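Local coordinates for protein HTLV-2 integrase catalytic core domain (PDB 6QBT) that forms the magnesium-binding catalytic core of a retroviral integrase, the enzyme that probably inserts the viral DNA into the host genome by strand transfer, at residues L26-D31 and V37-K42; N109-N114 and W137-L142; T15-K20 and L126-A131; E49-F54 and Q81-S86. All coordinates share one frame; numbering follows the deposited sequence.

Contact 1: L26-D31 and V37-K42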
loop_
_atom_site.group_PDB
_atom_site.type_symbol
_atom_site.label_atom_id
_atom_site.label_comp_id
_atom_site.label_asym_id
_atom_site.label_seq_id
_atom_site.Cartn_x
_atom_site.Cartn_y
_atom_site.Cartn_z
ATOM N N LEU A 26 -8.033 14.410 -12.708
ATOM C CA LEU A 26 -8.200 13.816 -11.408
ATOM C C LEU A 26 -9.436 12.919 -11.485
ATOM O O LEU A 26 -10.557 13.405 -11.672
ATOM C CB LEU A 26 -8.366 14.910 -10.349
ATOM C CG LEU A 26 -7.090 15.557 -9.792
ATOM C CD1 LEU A 26 -5.873 15.595 -10.705
ATOM C CD2 LEU A 26 -7.445 16.956 -9.413
ATOM N N HIS A 27 -9.219 11.616 -11.398
ATOM C CA HIS A 27 -10.304 10.668 -11.304
ATOM C C HIS A 27 -10.582 10.474 -9.801
ATOM O O HIS A 27 -9.698 10.007 -9.048
ATOM C CB HIS A 27 -9.898 9.335 -11.890
ATOM C CG HIS A 27 -9.704 9.332 -13.363
ATOM N ND1 HIS A 27 -8.628 9.947 -13.975
ATOM C CD2 HIS A 27 -10.399 8.715 -14.349
ATOM C CE1 HIS A 27 -8.700 9.746 -15.280
ATOM N NE2 HIS A 27 -9.765 9.006 -15.534
ATOM N N VAL A 28 -11.806 10.808 -9.393
ATOM C CA VAL A 28 -12.191 10.942 -8.006
ATOM C C VAL A 28 -13.353 9.984 -7.715
ATOM O O VAL A 28 -14.358 10.007 -8.395
ATOM C CB VAL A 28 -12.639 12.400 -7.724
ATOM C CG1 VAL A 28 -13.216 12.563 -6.315
ATOM C CG2 VAL A 28 -11.493 13.378 -7.962
ATOM N N TRP A 29 -13.216 9.158 -6.693
ATOM C CA TRP A 29 -14.328 8.313 -6.245
ATOM C C TRP A 29 -14.549 8.621 -4.790
ATOM O O TRP A 29 -13.577 8.751 -4.035
ATOM C CB TRP A 29 -13.995 6.813 -6.377
ATOM C CG TRP A 29 -13.928 6.393 -7.772
ATOM C CD1 TRP A 29 -12.803 6.280 -8.558
ATOM C CD2 TRP A 29 -15.023 6.043 -8.579
ATOM N NE1 TRP A 29 -13.152 5.856 -9.812
ATOM C CE2 TRP A 29 -14.514 5.705 -9.854
ATOM C CE3 TRP A 29 -16.408 5.993 -8.362
ATOM C CZ2 TRP A 29 -15.349 5.328 -10.913
ATOM C CZ3 TRP A 29 -17.229 5.600 -9.403
ATOM C CH2 TRP A 29 -16.698 5.262 -10.661
ATOM N N VAL A 30 -15.809 8.706 -4.387
ATOM C CA VAL A 30 -16.100 9.003 -2.991
ATOM C C VAL A 30 -17.284 8.174 -2.497
ATOM O O VAL A 30 -18.300 8.047 -3.188
ATOM C CB VAL A 30 -16.233 10.536 -2.752
ATOM C CG1 VAL A 30 -17.126 11.156 -3.772
ATOM C CG2 VAL A 30 -16.688 10.854 -1.338
ATOM N N ASP A 31 -17.108 7.572 -1.317
ATOM C CA ASP A 31 -18.143 6.775 -0.726
ATOM C C ASP A 31 -19.200 7.705 -0.154
ATOM O O ASP A 31 -18.869 8.628 0.588
ATOM C CB ASP A 31 -17.558 5.923 0.369
ATOM C CG ASP A 31 -18.536 4.920 0.880
ATOM O OD1 ASP A 31 -19.394 5.283 1.702
ATOM O OD2 ASP A 31 -18.451 3.773 0.436
ATOM N N VAL A 37 -12.391 8.815 0.261
ATOM C CA VAL A 37 -12.038 9.270 -1.071
ATOM C C VAL A 37 -10.933 8.464 -1.675
ATOM O O VAL A 37 -9.987 8.134 -0.989
ATOM C CB VAL A 37 -11.473 10.723 -1.034
ATOM C CG1 VAL A 37 -11.389 11.300 -2.429
ATOM C CG2 VAL A 37 -12.355 11.598 -0.165
ATOM N N SER A 38 -11.015 8.268 -2.988
ATOM C CA SER A 38 -9.854 7.964 -3.825
ATOM C C SER A 38 -9.687 9.010 -4.929
ATOM O O SER A 38 -10.662 9.449 -5.529
ATOM C CB SER A 38 -10.017 6.614 -4.497
ATOM O OG SER A 38 -8.864 6.294 -5.256
ATOM N N VAL A 39 -8.446 9.361 -5.236
ATOM C CA VAL A 39 -8.180 10.225 -6.356
ATOM C C VAL A 39 -6.949 9.715 -7.041
ATOM O O VAL A 39 -5.983 9.402 -6.369
ATOM C CB VAL A 39 -8.009 11.721 -5.933
ATOM C CG1 VAL A 39 -7.241 11.851 -4.638
ATOM C CG2 VAL A 39 -7.320 12.561 -7.020
ATOM N N SER A 40 -6.991 9.654 -8.375
ATOM C CA SER A 40 -5.850 9.297 -9.184
ATOM C C SER A 40 -5.602 10.407 -10.166
ATOM O O SER A 40 -6.532 10.837 -10.863
ATOM C CB SER A 40 -6.137 8.040 -9.974
ATOM O OG SER A 40 -6.394 6.982 -9.099
ATOM N N CYS A 41 -4.350 10.858 -10.229
ATOM C CA CYS A 41 -3.944 11.862 -11.175
ATOM C C CYS A 41 -3.513 11.132 -12.464
ATOM O O CYS A 41 -2.636 10.288 -12.446
ATOM C CB CYS A 41 -2.819 12.714 -10.607
ATOM S SG CYS A 41 -2.378 14.107 -11.686
ATOM N N LYS A 42 -4.178 11.443 -13.561
ATOM C CA LYS A 42 -3.926 10.837 -14.843
ATOM C C LYS A 42 -3.775 11.970 -15.834
ATOM O O LYS A 42 -4.269 13.066 -15.594
ATOM C CB LYS A 42 -5.121 9.960 -15.270
ATOM C CG LYS A 42 -5.483 8.808 -14.346
ATOM C CD LYS A 42 -4.373 7.766 -14.308
ATOM C CE LYS A 42 -4.818 6.521 -13.546
ATOM N NZ LYS A 42 -3.745 5.481 -13.477
#
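Residues 26-31 and 37-42 run antiparallel at 167°, with segment axes 4.6 Å apart at the closest, and pair from Leu26 with Cys41 to Val30 with Val37. Two hydrogen-bonded pairs carry the register: His27 and Ser40 exchange N-H...O=C bonds in both directions, and Trp29 and Ser38 do the same, all four 2.8 Å long from N to O and close to straight. Between them, the CA of Val39 sits 3.1 Å from the O of His27 in a CA-H...O contact. Side chains alternate between the two faces. On one, Leu26 lies alongside Val39, its CG 4.1 Å from Val39 CG2, and its CD1 branch reaches Cys41 SG at 3.9 Å.

This is the hairpin of strands 22-31 and 37-42 in the RNase H-like fold of retroviral integrases, with 37-42 at the edge of the sheet within this chain. The Leu26, Val28, Val39 face is covered by helices 104-122 and 128-142. Helix 47-61 lies against the His27, Trp29, Ser38 and Ser40 face, where Gln56 binds the hydroxyl of Ser40. Beyond Ser40, the Lys42 side chain runs at about a right angle to that of His27, its CG approaching the ring obliquely, 3.4 Å from His27 ND1. A bend at chi2 (-66°) turns the rest of the lysine chain away from the strand partner, and its NZ bonds to Ser52 OG on helix 47-61.

Contact 2: N109-N114 and W137-L142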
loop_
_atom_site.group_PDB
_atom_site.type_symbol
_atom_site.label_atom_id
_atom_site.label_comp_id
_atom_site.label_asym_id
_atom_site.label_seq_id
_atom_site.Cartn_x
_atom_site.Cartn_y
_atom_site.Cartn_z
ATOM N N ASN A 109 -13.874 17.400 -4.535
ATOM C CA ASN A 109 -12.924 18.036 -5.458
ATOM C C ASN A 109 -12.293 19.263 -4.847
ATOM O O ASN A 109 -11.068 19.398 -4.865
ATOM C CB ASN A 109 -13.595 18.467 -6.756
ATOM C CG ASN A 109 -14.029 17.290 -7.626
ATOM O OD1 ASN A 109 -13.606 16.147 -7.425
ATOM N ND2 ASN A 109 -14.863 17.575 -8.617
ATOM N N GLY A 110 -13.130 20.138 -4.298
ATOM C CA GLY A 110 -12.679 21.411 -3.735
ATOM C C GLY A 110 -11.770 21.205 -2.541
ATOM O O GLY A 110 -10.771 21.891 -2.387
ATOM N N ILE A 111 -12.089 20.230 -1.703
ATOM C CA ILE A 111 -11.263 19.978 -0.530
ATOM C C ILE A 111 -9.901 19.386 -0.978
ATOM O O ILE A 111 -8.813 19.812 -0.499
ATOM C CB ILE A 111 -11.999 19.068 0.483
ATOM C CG1 ILE A 111 -13.258 19.785 0.997
ATOM C CG2 ILE A 111 -11.082 18.689 1.648
ATOM C CD1 ILE A 111 -14.317 18.848 1.517
ATOM N N ILE A 112 -9.968 18.445 -1.924
ATOM C CA ILE A 112 -8.759 17.885 -2.529
ATOM C C ILE A 112 -7.880 18.993 -3.106
ATOM O O ILE A 112 -6.708 19.080 -2.736
ATOM C CB ILE A 112 -9.079 16.830 -3.604
ATOM C CG1 ILE A 112 -9.672 15.585 -2.948
ATOM C CG2 ILE A 112 -7.823 16.458 -4.390
ATOM C CD1 ILE A 112 -8.710 14.883 -1.991
ATOM N N LYS A 113 -8.456 19.855 -3.952
ATOM C CA LYS A 113 -7.684 20.903 -4.593
ATOM C C LYS A 113 -7.068 21.882 -3.603
ATOM O O LYS A 113 -5.933 22.299 -3.801
ATOM C CB LYS A 113 -8.489 21.628 -5.678
ATOM C CG LYS A 113 -8.769 20.728 -6.876
ATOM C CD LYS A 113 -9.529 21.438 -7.986
ATOM C CE LYS A 113 -9.921 20.404 -9.050
ATOM N NZ LYS A 113 -10.754 20.931 -10.173
ATOM N N ASN A 114 -7.778 22.220 -2.532
ATOM C CA ASN A 114 -7.197 23.095 -1.507
ATOM C C ASN A 114 -6.011 22.432 -0.806
ATOM O O ASN A 114 -5.009 23.102 -0.562
ATOM C CB ASN A 114 -8.228 23.571 -0.484
ATOM C CG ASN A 114 -9.068 24.741 -0.993
ATOM O OD1 ASN A 114 -9.214 24.978 -2.203
ATOM N ND2 ASN A 114 -9.631 25.483 -0.065
ATOM N N TRP A 137 -4.158 11.155 1.473
ATOM C CA TRP A 137 -4.026 10.542 2.786
ATOM C C TRP A 137 -4.405 11.499 3.920
ATOM O O TRP A 137 -5.037 11.079 4.906
ATOM C CB TRP A 137 -2.624 9.951 2.969
ATOM C CG TRP A 137 -2.485 8.712 2.173
ATOM C CD1 TRP A 137 -2.008 8.598 0.907
ATOM C CD2 TRP A 137 -2.867 7.409 2.579
ATOM N NE1 TRP A 137 -2.048 7.281 0.497
ATOM C CE2 TRP A 137 -2.591 6.530 1.498
ATOM C CE3 TRP A 137 -3.422 6.893 3.744
ATOM C CZ2 TRP A 137 -2.848 5.160 1.557
ATOM C CZ3 TRP A 137 -3.683 5.549 3.814
ATOM C CH2 TRP A 137 -3.384 4.686 2.720
ATOM N N THR A 138 -4.057 12.768 3.771
ATOM C CA THR A 138 -4.451 13.780 4.735
ATOM C C THR A 138 -5.985 13.859 4.839
ATOM O O THR A 138 -6.538 13.868 5.947
ATOM C CB THR A 138 -3.862 15.176 4.393
ATOM O OG1 THR A 138 -2.423 15.133 4.460
ATOM C CG2 THR A 138 -4.366 16.256 5.384
ATOM N N LEU A 139 -6.681 13.916 3.710
ATOM C CA LEU A 139 -8.128 14.033 3.773
ATOM C C LEU A 139 -8.784 12.791 4.424
ATOM O O LEU A 139 -9.676 12.941 5.270
ATOM C CB LEU A 139 -8.708 14.277 2.381
ATOM C CG LEU A 139 -10.238 14.446 2.271
ATOM C CD1 LEU A 139 -10.756 15.586 3.137
ATOM C CD2 LEU A 139 -10.602 14.682 0.822
ATOM N N ASN A 140 -8.349 11.593 4.038
ATOM C CA ASN A 140 -8.965 10.351 4.543
ATOM C C ASN A 140 -8.627 10.099 6.002
ATOM O O ASN A 140 -9.524 9.766 6.785
ATOM C CB ASN A 140 -8.603 9.117 3.706
ATOM C CG ASN A 140 -9.373 9.042 2.394
ATOM O OD1 ASN A 140 -10.566 9.395 2.320
ATOM N ND2 ASN A 140 -8.715 8.540 1.345
ATOM N N GLN A 141 -7.365 10.302 6.385
ATOM C CA GLN A 141 -6.890 9.843 7.696
ATOM C C GLN A 141 -6.698 10.871 8.767
ATOM O O GLN A 141 -6.728 10.508 9.961
ATOM C CB GLN A 141 -5.560 9.121 7.558
ATOM C CG GLN A 141 -5.697 7.697 7.109
ATOM C CD GLN A 141 -4.402 6.972 7.368
ATOM O OE1 GLN A 141 -3.359 7.352 6.808
ATOM N NE2 GLN A 141 -4.437 5.980 8.291
ATOM N N LEU A 142 -6.442 12.115 8.366
ATOM C CA LEU A 142 -6.138 13.166 9.318
ATOM C C LEU A 142 -7.354 14.034 9.645
ATOM O O LEU A 142 -7.642 14.344 10.814
ATOM C CB LEU A 142 -4.975 14.038 8.816
ATOM C CG LEU A 142 -3.561 13.488 9.025
ATOM C CD1 LEU A 142 -3.180 13.394 10.477
ATOM C CD2 LEU A 142 -3.411 12.130 8.354
#
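Leu139 extends its two methyl branches to neighbouring isoleucines of residues 109-114, CD1 chiefly to Ile111 and CD2 chiefly to Ile112. Its CD1 presses on the CG2 branch of Ile111 at 3.5 Å, while CD2 meets the CD1 end of Ile112 at 3.4 Å; both are tighter than usual for carbon against carbon. The leucine crosses each isoleucine at about a right angle, and with CG anti to the backbone N (chi1 -179°) its fork is carried out from its own helix toward them. Ile112 starts out along the flank of its helix, but its CG1-CD1 arm bends in at the tip, chi2 being -63°. The CA atoms of Ile112 and Leu139 are 7.4 Å apart.

The two segments belong to helices 104-122 and 128-142, which pack beside each other on one face of the RNase H-like sheet. Leu115, one turn on from Ile111, also touches Leu139, as do Arg152 of helix 152-156 and, from the sheet, Val37. Farther out, polar bonds tie the helices to each other and to the sheet: Thr138 OG1 bonds to Tyr119 OH, Asn140 ND2 to the carbonyl of Val37, and Lys113 NZ to Thr15 OG1 and the carbonyl of His16. Past Leu139, the outer side of 137-142 meets the second subunit, where Gln141 NE2 bonds to Ile58 O of that chain and Leu142 O to its Lys63.

Contact 3: T15-K20 and L126-A131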
loop_
_atom_site.group_PDB
_atom_site.type_symbol
_atom_site.label_atom_id
_atom_site.label_comp_id
_atom_site.label_asym_id
_atom_site.label_seq_id
_atom_site.Cartn_x
_atom_site.Cartn_y
_atom_site.Cartn_z
ATOM N N THR A 15 -12.409 15.360 -12.514
ATOM C CA THR A 15 -12.248 16.816 -12.465
ATOM C C THR A 15 -10.863 17.184 -13.007
ATOM O O THR A 15 -10.002 16.336 -13.083
ATOM C CB THR A 15 -12.491 17.403 -11.054
ATOM O OG1 THR A 15 -12.417 18.832 -11.134
ATOM C CG2 THR A 15 -11.472 16.915 -10.044
ATOM N N HIS A 16 -10.664 18.442 -13.380
ATOM C CA HIS A 16 -9.479 18.837 -14.095
ATOM C C HIS A 16 -8.642 19.729 -13.217
ATOM O O HIS A 16 -9.185 20.420 -12.371
ATOM C CB HIS A 16 -9.859 19.459 -15.417
ATOM C CG HIS A 16 -10.498 18.481 -16.356
ATOM N ND1 HIS A 16 -11.857 18.232 -16.365
ATOM C CD2 HIS A 16 -9.958 17.642 -17.269
ATOM C CE1 HIS A 16 -12.130 17.295 -17.256
ATOM N NE2 HIS A 16 -10.994 16.920 -17.820
ATOM N N TYR A 17 -7.316 19.616 -13.337
ATOM C CA TYR A 17 -6.369 20.379 -12.514
ATOM C C TYR A 17 -5.163 20.805 -13.346
ATOM O O TYR A 17 -4.385 19.962 -13.768
ATOM C CB TYR A 17 -5.906 19.588 -11.302
ATOM C CG TYR A 17 -5.065 20.425 -10.382
ATOM C CD1 TYR A 17 -5.658 21.335 -9.507
ATOM C CD2 TYR A 17 -3.675 20.360 -10.418
ATOM C CE1 TYR A 17 -4.895 22.136 -8.671
ATOM C CE2 TYR A 17 -2.890 21.150 -9.579
ATOM C CZ TYR A 17 -3.504 22.034 -8.707
ATOM O OH TYR A 17 -2.750 22.812 -7.875
ATOM N N LYS A 18 -5.031 22.113 -13.560
ATOM C CA LYS A 18 -3.977 22.702 -14.377
ATOM C C LYS A 18 -2.722 22.849 -13.524
ATOM O O LYS A 18 -2.770 23.460 -12.467
ATOM C CB LYS A 18 -4.402 24.085 -14.900
ATOM C CG LYS A 18 -4.440 24.221 -16.412
ATOM C CD LYS A 18 -4.406 25.672 -16.878
ATOM C CE LYS A 18 -4.104 25.714 -18.366
ATOM N NZ LYS A 18 -3.990 27.109 -18.854
ATOM N N TYR A 19 -1.611 22.273 -13.963
ATOM C CA TYR A 19 -0.330 22.427 -13.270
ATOM C C TYR A 19 0.737 22.473 -14.352
ATOM O O TYR A 19 0.831 21.557 -15.171
ATOM C CB TYR A 19 -0.089 21.265 -12.282
ATOM C CG TYR A 19 1.282 21.241 -11.599
ATOM C CD1 TYR A 19 1.603 22.133 -10.552
ATOM C CD2 TYR A 19 2.269 20.318 -11.993
ATOM C CE1 TYR A 19 2.867 22.099 -9.921
ATOM C CE2 TYR A 19 3.525 20.267 -11.375
ATOM C CZ TYR A 19 3.823 21.150 -10.340
ATOM O OH TYR A 19 5.075 21.087 -9.748
ATOM N N LYS A 20 1.500 23.561 -14.361
ATOM C CA LYS A 20 2.564 23.802 -15.326
ATOM C C LYS A 20 2.094 23.653 -16.772
ATOM O O LYS A 20 2.703 22.948 -17.561
ATOM C CB LYS A 20 3.752 22.891 -15.021
ATOM C CG LYS A 20 4.233 23.084 -13.603
ATOM C CD LYS A 20 5.649 22.620 -13.383
ATOM C CE LYS A 20 6.182 23.308 -12.139
ATOM N NZ LYS A 20 7.584 22.926 -11.874
ATOM N N LEU A 126 9.096 19.741 -5.188
ATOM C CA LEU A 126 8.733 18.309 -5.339
ATOM C C LEU A 126 7.614 18.028 -6.349
ATOM O O LEU A 126 6.790 18.892 -6.592
ATOM C CB LEU A 126 8.312 17.728 -3.981
ATOM C CG LEU A 126 9.492 17.361 -3.061
ATOM C CD1 LEU A 126 9.098 17.425 -1.586
ATOM C CD2 LEU A 126 10.068 15.991 -3.429
ATOM N N PRO A 127 7.555 16.800 -6.905
ATOM C CA PRO A 127 6.586 16.509 -7.980
ATOM C C PRO A 127 5.108 16.627 -7.568
ATOM O O PRO A 127 4.779 16.422 -6.399
ATOM C CB PRO A 127 6.890 15.043 -8.355
ATOM C CG PRO A 127 8.218 14.731 -7.759
ATOM C CD PRO A 127 8.344 15.604 -6.547
ATOM N N LEU A 128 4.241 16.932 -8.536
ATOM C CA LEU A 128 2.775 16.916 -8.360
ATOM C C LEU A 128 2.211 15.652 -7.685
ATOM O O LEU A 128 1.310 15.731 -6.847
ATOM C CB LEU A 128 2.103 17.088 -9.731
ATOM C CG LEU A 128 0.573 17.023 -9.824
ATOM C CD1 LEU A 128 -0.029 18.050 -8.876
ATOM C CD2 LEU A 128 0.076 17.246 -11.253
ATOM N N ASP A 129 2.723 14.491 -8.067
ATOM C CA ASP A 129 2.262 13.221 -7.490
ATOM C C ASP A 129 2.387 13.136 -5.988
ATOM O O ASP A 129 1.494 12.644 -5.354
ATOM C CB ASP A 129 2.957 12.017 -8.134
ATOM C CG ASP A 129 2.137 11.429 -9.267
ATOM O OD1 ASP A 129 0.947 11.066 -9.040
ATOM O OD2 ASP A 129 2.671 11.344 -10.385
ATOM N N ASN A 130 3.493 13.633 -5.436
ATOM C CA ASN A 130 3.649 13.744 -3.989
ATOM C C ASN A 130 2.522 14.568 -3.338
ATOM O O ASN A 130 2.003 14.175 -2.300
ATOM C CB ASN A 130 4.978 14.381 -3.614
ATOM C CG ASN A 130 6.173 13.572 -4.067
ATOM O OD1 ASN A 130 6.153 12.988 -5.156
ATOM N ND2 ASN A 130 7.238 13.566 -3.250
ATOM N N ALA A 131 2.158 15.696 -3.934
ATOM C CA ALA A 131 1.164 16.597 -3.338
ATOM C C ALA A 131 -0.225 15.970 -3.349
ATOM O O ALA A 131 -0.963 16.080 -2.366
ATOM C CB ALA A 131 1.161 17.937 -4.057
#
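Leu128 fits against two tyrosines that stand on the same side of the strand, Tyr19 more closely than Tyr17. It slides past Tyr19 in the opposite direction: Leu128 CD2 lies 3.8 Å from Tyr19 CD2, and Leu128 CB rests 3.9 Å from Tyr19 CE2. Its other branch, CD1, lies over one face of the Tyr19 ring and also approaches Tyr17 obliquely, 4.3 Å from CE2. Both partners reach out in the same manner, with CG trans to the main-chain nitrogen (chi1 174° in Tyr19, 176° in Leu128), which carries ring and fork across a gap of 8.0 Å between their CA atoms. On the opposite face of the Tyr19 ring lies the aliphatic chain of Lys20, its CG 3.6 Å above the centre.

The contact ties the far end of strand 9-19, in the middle of the integrase-core sheet, to the first turn of helix 128-142, where Pro127 takes the N-cap position. The hydroxyl of Tyr17 bonds to Asn117 on helix 104-122, which anchors the end of the ring. From strand 22-31, Tyr24 adds to the packing round Leu128. On the outer side, Leu126 packs against Cys48 of the second subunit.

Contact 4: E49-F54 and Q81-S86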
loop_
_atom_site.group_PDB
_atom_site.type_symbol
_atom_site.label_atom_id
_atom_site.label_comp_id
_atom_site.label_asym_id
_atom_site.label_seq_id
_atom_site.Cartn_x
_atom_site.Cartn_y
_atom_site.Cartn_z
ATOM N N GLU A 49 -7.492 4.484 -18.472
ATOM C CA GLU A 49 -7.179 5.271 -17.295
ATOM C C GLU A 49 -8.317 5.225 -16.293
ATOM O O GLU A 49 -8.076 5.281 -15.103
ATOM C CB GLU A 49 -6.908 6.740 -17.655
ATOM C CG GLU A 49 -5.625 6.999 -18.438
ATOM C CD GLU A 49 -5.736 6.734 -19.935
ATOM O OE1 GLU A 49 -6.849 6.568 -20.487
ATOM O OE2 GLU A 49 -4.676 6.693 -20.581
ATOM N N THR A 50 -9.554 5.132 -16.779
ATOM C CA THR A 50 -10.715 5.087 -15.905
ATOM C C THR A 50 -10.765 3.768 -15.162
ATOM O O THR A 50 -10.948 3.734 -13.955
ATOM C CB THR A 50 -11.981 5.279 -16.716
ATOM O OG1 THR A 50 -11.858 6.507 -17.431
ATOM C CG2 THR A 50 -13.235 5.333 -15.820
ATOM N N ILE A 51 -10.571 2.668 -15.877
ATOM C CA ILE A 51 -10.532 1.361 -15.216
ATOM C C ILE A 51 -9.369 1.301 -14.207
ATOM O O ILE A 51 -9.530 0.789 -13.095
ATOM C CB ILE A 51 -10.437 0.230 -16.263
ATOM C CG1 ILE A 51 -11.796 0.085 -16.957
ATOM C CG2 ILE A 51 -10.001 -1.102 -15.635
ATOM C CD1 ILE A 51 -11.778 -0.811 -18.171
ATOM N N SER A 52 -8.197 1.790 -14.622
ATOM C CA SER A 52 -7.045 1.899 -13.741
ATOM C C SER A 52 -7.335 2.721 -12.452
ATOM O O SER A 52 -7.047 2.236 -11.348
ATOM C CB SER A 52 -5.845 2.477 -14.473
ATOM O OG SER A 52 -4.707 2.545 -13.608
ATOM N N ALA A 53 -7.918 3.914 -12.570
ATOM C CA ALA A 53 -8.222 4.706 -11.356
ATOM C C ALA A 53 -9.239 3.998 -10.492
ATOM O O ALA A 53 -9.226 4.131 -9.279
ATOM C CB ALA A 53 -8.755 6.086 -11.710
ATOM N N PHE A 54 -10.149 3.279 -11.129
ATOM C CA PHE A 54 -11.192 2.581 -10.411
ATOM C C PHE A 54 -10.604 1.425 -9.601
ATOM O O PHE A 54 -10.982 1.219 -8.444
ATOM C CB PHE A 54 -12.276 2.129 -11.395
ATOM C CG PHE A 54 -13.532 1.601 -10.762
ATOM C CD1 PHE A 54 -14.051 2.126 -9.573
ATOM C CD2 PHE A 54 -14.256 0.598 -11.413
ATOM C CE1 PHE A 54 -15.236 1.636 -9.037
ATOM C CE2 PHE A 54 -15.438 0.098 -10.873
ATOM C CZ PHE A 54 -15.930 0.616 -9.688
ATOM N N GLN A 81 -18.403 -0.699 -19.069
ATOM C CA GLN A 81 -19.604 -1.489 -18.783
ATOM C C GLN A 81 -19.270 -2.976 -18.642
ATOM O O GLN A 81 -19.792 -3.647 -17.760
ATOM C CB GLN A 81 -20.706 -1.307 -19.838
ATOM C CG GLN A 81 -21.208 0.126 -20.066
ATOM C CD GLN A 81 -21.675 0.868 -18.813
ATOM O OE1 GLN A 81 -22.262 0.292 -17.887
ATOM N NE2 GLN A 81 -21.425 2.175 -18.795
ATOM N N GLU A 82 -18.399 -3.495 -19.497
ATOM C CA GLU A 82 -18.003 -4.908 -19.384
ATOM C C GLU A 82 -17.313 -5.205 -18.048
ATOM O O GLU A 82 -17.554 -6.240 -17.442
ATOM C CB GLU A 82 -17.109 -5.334 -20.552
ATOM C CG GLU A 82 -17.901 -5.660 -21.808
ATOM C CD GLU A 82 -17.039 -5.850 -23.057
ATOM O OE1 GLU A 82 -15.793 -5.846 -22.952
ATOM O OE2 GLU A 82 -17.612 -5.992 -24.156
ATOM N N PHE A 83 -16.465 -4.277 -17.602
ATOM C CA PHE A 83 -15.780 -4.391 -16.330
ATOM C C PHE A 83 -16.808 -4.478 -15.208
ATOM O O PHE A 83 -16.798 -5.413 -14.416
ATOM C CB PHE A 83 -14.812 -3.207 -16.151
ATOM C CG PHE A 83 -14.047 -3.238 -14.865
ATOM C CD1 PHE A 83 -14.602 -2.709 -13.693
ATOM C CD2 PHE A 83 -12.764 -3.786 -14.812
ATOM C CE1 PHE A 83 -13.889 -2.745 -12.499
ATOM C CE2 PHE A 83 -12.050 -3.812 -13.619
ATOM C CZ PHE A 83 -12.614 -3.300 -12.463
ATOM N N CYS A 84 -17.735 -3.542 -15.185
ATOM C CA CYS A 84 -18.762 -3.527 -14.124
ATOM C C CYS A 84 -19.667 -4.756 -14.148
ATOM O O CYS A 84 -19.966 -5.328 -13.102
ATOM C CB CYS A 84 -19.578 -2.228 -14.181
ATOM S SG CYS A 84 -18.587 -0.794 -13.701
ATOM N N THR A 85 -20.062 -5.181 -15.341
ATOM C CA THR A 85 -20.901 -6.349 -15.493
ATOM C C THR A 85 -20.190 -7.620 -15.017
ATOM O O THR A 85 -20.767 -8.424 -14.271
ATOM C CB THR A 85 -21.334 -6.551 -16.969
ATOM O OG1 THR A 85 -21.801 -5.321 -17.524
ATOM C CG2 THR A 85 -22.451 -7.560 -17.059
ATOM N N SER A 86 -18.956 -7.805 -15.476
ATOM C CA SER A 86 -18.144 -8.989 -15.144
ATOM C C SER A 86 -17.900 -9.148 -13.656
ATOM O O SER A 86 -17.838 -10.258 -13.141
ATOM C CB SER A 86 -16.770 -8.868 -15.798
ATOM O OG SER A 86 -16.893 -8.683 -17.188
#
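Phe83 wedges its ring between Ile51 and Phe54, meeting Phe54 with its CD1-CE1 side and Ile51 with its CD2-CE2 side. Its CE1 comes to 3.5 Å from Phe54 CD2, and the two rings meet rim to rim, centroids 5.7 Å apart and planes at 59°, so neither lies over the face of the other. On the other side of the ring axis, Phe83 CD2 is 3.9 Å from the CG2 branch of Ile51; the two side chains slide past each other in opposite directions. Both phenylalanines hold CG opposite the backbone N, chi1 being -170° in Phe54, which directs both rings toward the other helix. Cys84 adds its sulfur at 4.3 Å from Phe54 CE2.

Around this pair, Tyr87 meets Phe83 edge-to-face, Trp29 meets the Phe54 ring, and Ile67 of strand 66-68 touches both Phe54 and Cys84. Tyr119 and Leu142 of the third subunit pack on Ile51 and Phe83. The segment axes run 11.4 Å apart at 35°, and such apolar packing joins helices 47-61 and 78-86 on the side of the sheet away from helices 104-122 and 128-142, in the layered alpha/beta arrangement of the RNase H-like integrase core.

Contact 1 lies at the centre of the chain and is held mainly by backbone hydrogen bonds within the sheet; the other three rest on apolar side chains. Contacts 2 and 3 share helix 128-142 and one face of the sheet, but contact 2 is buried while contact 3, at the end of the central strand, is only partly so. Lys113 of contact 2 links it to the strand of contact 3. Contact 4 lies across the chain's centre from contact 2, about 24 Å away between centres, and is aromatic where contact 2 is aliphatic. Contact 1 touches all three, through Asn140, Leu128 and Phe54 among others, whereas contact 4 touches neither contact 2 nor contact 3.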